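Local coordinates for protein EmGH1 (Erythrobacter marinus, PDB 5Z87) that probably hydrolyses beta-glucosides as a glycosyl hydrolase family 3 enzyme, and carries a C-terminal fibronectin type III-like domain that binds magnesium, at residues K758-A770 against S774-V785. Sequence-based numbering, arbitrary orientation.
Sequences KLLVEPGEIVIMA and SQNLQETRITLV
Gly764 and Leu784 open an antiparallel ladder that runs through Ile766–Ile782 and Ile768–Thr780 to Ala770–Gln778, each of these pairs joined by two backbone hydrogen bonds. The short strand axes approach to 4.5 Å at 148°, as in a twisted antiparallel pair; since the two strands follow one another in the chain, they form a beta hairpin. In the non-hydrogen-bonded pairs between them the CA atoms draw closer, 4.3 Å from Met769 CA to Glu779 CA, and Glu779 CA also makes a CH···O contact with Ile768 O. Gly764 has phi 133°, where a beta carbon would press into the preceding carbonyl O, and this by itself accounts for glycine.

On one face, Leu784 lays CG against Ile766 CG1 at 3.9 Å and meets Val761 CG1 through CD1, the two side chains crossing nearly at right angles. Ile768 CD1 reaches Ile782 CG1 at 4.0 Å. The opposite face is mixed, the buried Val767 and Met769 lying among Glu765, Glu779, Arg781 and Thr783. Glu765, with CG anti to its N (chi1 176°), extends so that OE2 lies at the guanidinium edge of Arg781, 3.2 Å from NE, in a salt bridge whose hydrogen bond is weak. Val767 CG2 sits over one guanidinium face, displaced toward its rim, 3.9 Å from Arg781 NH2. Glu765 OE1 is hydrogen-bonded to Ser714 OG; an alanine here would probably cost Ser714 this partner and leave the Arg781 guanidinium without the charge at its NE edge, freer to turn.

The hairpin belongs to the sheet of the fibronectin type III-like domain: 764-771 pairs with 703-713, 778-784 with 682-683. Its Ile768–Ile782 face packs on strands 689-697 and 671-678, and Ile766 touches Asp713 of the magnesium site.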
# COMPACT_ATOMS: atom_id res chain seq x y z
N LYS A 758 16.12 14.10 -14.60
CA LYS A 758 16.15 15.21 -15.53
C LYS A 758 14.82 15.96 -15.49
O LYS A 758 13.76 15.35 -15.63
CB LYS A 758 16.44 14.69 -16.94
CG LYS A 758 16.61 15.76 -18.02
CD LYS A 758 16.47 15.11 -19.38
CE LYS A 758 16.53 16.13 -20.50
NZ LYS A 758 16.03 15.54 -21.78
N LEU A 759 14.89 17.28 -15.31
CA LEU A 759 13.68 18.07 -15.25
C LEU A 759 13.06 18.20 -16.64
O LEU A 759 13.69 18.72 -17.56
CB LEU A 759 13.98 19.45 -14.68
CG LEU A 759 12.78 20.40 -14.59
CD1 LEU A 759 11.75 19.94 -13.53
CD2 LEU A 759 13.30 21.79 -14.27
N LEU A 760 11.83 17.72 -16.79
CA LEU A 760 11.05 17.86 -18.02
C LEU A 760 10.05 19.00 -17.85
O LEU A 760 9.26 18.99 -16.91
CB LEU A 760 10.30 16.58 -18.35
CG LEU A 760 11.15 15.31 -18.45
CD1 LEU A 760 10.28 14.06 -18.70
CD2 LEU A 760 12.21 15.49 -19.53
N VAL A 761 10.08 19.96 -18.77
CA VAL A 761 9.06 21.00 -18.86
C VAL A 761 8.41 20.87 -20.23
O VAL A 761 9.10 20.89 -21.25
CB VAL A 761 9.63 22.41 -18.63
CG1 VAL A 761 8.51 23.41 -18.45
CG2 VAL A 761 10.51 22.41 -17.41
N GLU A 762 7.09 20.73 -20.24
CA GLU A 762 6.42 20.42 -21.49
C GLU A 762 5.39 21.49 -21.84
O GLU A 762 4.73 22.04 -20.95
CB GLU A 762 5.75 19.04 -21.38
CG GLU A 762 6.78 17.93 -21.10
CD GLU A 762 6.19 16.62 -20.58
OE1 GLU A 762 6.98 15.66 -20.44
OE2 GLU A 762 4.97 16.54 -20.31
N PRO A 763 5.26 21.82 -23.12
CA PRO A 763 4.22 22.77 -23.52
C PRO A 763 2.85 22.28 -23.10
O PRO A 763 2.60 21.07 -23.07
CB PRO A 763 4.35 22.82 -25.06
CG PRO A 763 5.68 22.22 -25.35
CD PRO A 763 5.94 21.22 -24.28
N GLY A 764 1.97 23.22 -22.78
CA GLY A 764 0.61 22.88 -22.42
C GLY A 764 0.15 23.59 -21.16
O GLY A 764 0.87 24.39 -20.55
N GLU A 765 -1.07 23.25 -20.75
CA GLU A 765 -1.79 24.00 -19.74
C GLU A 765 -1.34 23.65 -18.32
O GLU A 765 -1.08 22.49 -18.00
CB GLU A 765 -3.29 23.73 -19.87
CG GLU A 765 -4.14 24.38 -18.81
CD GLU A 765 -5.58 23.91 -18.88
OE1 GLU A 765 -5.88 22.78 -18.41
OE2 GLU A 765 -6.41 24.68 -19.44
N ILE A 766 -1.25 24.67 -17.48
CA ILE A 766 -1.08 24.50 -16.04
C ILE A 766 -2.25 25.19 -15.36
O ILE A 766 -2.57 26.34 -15.69
CB ILE A 766 0.25 25.09 -15.54
CG1 ILE A 766 1.44 24.56 -16.36
CG2 ILE A 766 0.39 24.81 -14.04
CD1 ILE A 766 1.80 23.09 -16.08
N VAL A 767 -2.89 24.48 -14.44
CA VAL A 767 -3.92 25.06 -13.58
C VAL A 767 -3.24 25.52 -12.31
O VAL A 767 -2.49 24.75 -11.69
CB VAL A 767 -5.04 24.04 -13.28
CG1 VAL A 767 -6.19 24.70 -12.50
CG2 VAL A 767 -5.56 23.41 -14.55
N ILE A 768 -3.45 26.77 -11.93
CA ILE A 768 -2.88 27.34 -10.72
C ILE A 768 -4.02 27.56 -9.74
O ILE A 768 -5.03 28.17 -10.09
CB ILE A 768 -2.12 28.65 -11.00
CG1 ILE A 768 -0.88 28.38 -11.85
CG2 ILE A 768 -1.73 29.33 -9.71
CD1 ILE A 768 -0.25 29.63 -12.40
N MET A 769 -3.87 27.05 -8.52
CA MET A 769 -4.93 27.06 -7.53
C MET A 769 -4.45 27.71 -6.24
O MET A 769 -3.28 27.61 -5.88
CB MET A 769 -5.43 25.64 -7.24
CG MET A 769 -6.04 24.94 -8.45
SD MET A 769 -5.99 23.15 -8.28
CE MET A 769 -4.34 22.83 -8.88
N ALA A 770 -5.37 28.39 -5.55
CA ALA A 770 -5.03 29.05 -4.29
C ALA A 770 -6.25 29.07 -3.38
O ALA A 770 -7.39 29.15 -3.83
CB ALA A 770 -4.51 30.48 -4.53
N SER A 774 -6.34 22.62 0.89
CA SER A 774 -6.32 21.92 -0.39
C SER A 774 -7.70 21.63 -0.97
O SER A 774 -7.76 21.12 -2.09
CB SER A 774 -5.56 20.60 -0.24
OG SER A 774 -6.23 19.73 0.65
N GLN A 775 -8.79 21.93 -0.27
CA GLN A 775 -10.11 21.71 -0.84
C GLN A 775 -10.84 22.99 -1.21
O GLN A 775 -11.69 22.96 -2.09
CB GLN A 775 -10.99 20.89 0.11
CG GLN A 775 -10.42 19.50 0.30
CD GLN A 775 -11.45 18.39 0.47
OE1 GLN A 775 -11.49 17.46 -0.33
NE2 GLN A 775 -12.26 18.48 1.52
N ASN A 776 -10.52 24.11 -0.58
CA ASN A 776 -11.25 25.35 -0.81
C ASN A 776 -10.38 26.26 -1.66
O ASN A 776 -9.69 27.16 -1.18
CB ASN A 776 -11.66 25.97 0.51
CG ASN A 776 -12.63 25.09 1.27
OD1 ASN A 776 -12.25 24.29 2.12
ND2 ASN A 776 -13.90 25.18 0.90
N LEU A 777 -10.46 26.04 -2.96
CA LEU A 777 -9.52 26.61 -3.92
C LEU A 777 -10.27 27.31 -5.04
O LEU A 777 -11.32 26.84 -5.47
CB LEU A 777 -8.64 25.53 -4.52
CG LEU A 777 -7.80 24.67 -3.60
CD1 LEU A 777 -7.23 23.50 -4.41
CD2 LEU A 777 -6.68 25.52 -2.99
N GLN A 778 -9.70 28.41 -5.51
CA GLN A 778 -10.07 28.97 -6.79
C GLN A 778 -8.87 28.87 -7.71
O GLN A 778 -7.75 28.61 -7.27
CB GLN A 778 -10.56 30.42 -6.67
CG GLN A 778 -11.79 30.58 -5.79
CD GLN A 778 -12.29 32.02 -5.76
OE1 GLN A 778 -11.82 32.83 -4.96
NE2 GLN A 778 -13.23 32.35 -6.63
N GLU A 779 -9.09 29.04 -9.01
CA GLU A 779 -8.07 28.67 -9.96
C GLU A 779 -8.01 29.64 -11.13
O GLU A 779 -8.93 30.42 -11.38
CB GLU A 779 -8.28 27.23 -10.47
CG GLU A 779 -9.66 26.95 -11.04
CD GLU A 779 -9.77 25.55 -11.64
OE1 GLU A 779 -9.91 25.45 -12.87
OE2 GLU A 779 -9.73 24.55 -10.87
N THR A 780 -6.89 29.57 -11.84
CA THR A 780 -6.68 30.27 -13.09
C THR A 780 -5.78 29.38 -13.94
O THR A 780 -5.13 28.47 -13.42
CB THR A 780 -6.05 31.65 -12.87
OG1 THR A 780 -6.01 32.35 -14.11
CG2 THR A 780 -4.61 31.50 -12.31
N ARG A 781 -5.76 29.62 -15.24
CA ARG A 781 -5.07 28.73 -16.17
C ARG A 781 -4.05 29.49 -16.98
O ARG A 781 -4.35 30.53 -17.57
CB ARG A 781 -6.07 28.05 -17.09
CG ARG A 781 -6.86 26.99 -16.40
CD ARG A 781 -8.00 26.51 -17.26
NE ARG A 781 -8.36 25.15 -16.90
CZ ARG A 781 -9.06 24.85 -15.82
NH1 ARG A 781 -9.47 25.81 -15.01
NH2 ARG A 781 -9.34 23.58 -15.55
N ILE A 782 -2.84 28.95 -17.05
CA ILE A 782 -1.80 29.49 -17.91
C ILE A 782 -1.36 28.41 -18.89
O ILE A 782 -1.63 27.21 -18.71
CB ILE A 782 -0.60 30.02 -17.11
CG1 ILE A 782 0.05 28.86 -16.35
CG2 ILE A 782 -1.05 31.13 -16.16
CD1 ILE A 782 1.56 28.78 -16.54
N THR A 783 -0.68 28.85 -19.95
CA THR A 783 -0.13 27.96 -20.97
C THR A 783 1.38 28.11 -21.02
O THR A 783 1.89 29.24 -21.03
CB THR A 783 -0.74 28.27 -22.34
OG1 THR A 783 -2.15 28.03 -22.28
CG2 THR A 783 -0.14 27.39 -23.42
N LEU A 784 2.09 26.99 -21.01
CA LEU A 784 3.51 26.98 -21.28
C LEU A 784 3.72 26.78 -22.77
O LEU A 784 3.08 25.91 -23.38
CB LEU A 784 4.23 25.88 -20.50
CG LEU A 784 3.98 25.77 -18.99
CD1 LEU A 784 4.76 24.61 -18.39
CD2 LEU A 784 4.31 27.07 -18.29
N VAL A 785 4.58 27.61 -23.36
CA VAL A 785 4.87 27.54 -24.80
C VAL A 785 6.35 27.26 -25.05
O VAL A 785 6.69 26.40 -25.87
CB VAL A 785 4.45 28.83 -25.50
CG1 VAL A 785 4.84 28.78 -26.97
CG2 VAL A 785 2.95 29.04 -25.38
OXT VAL A 785 7.23 27.87 -24.44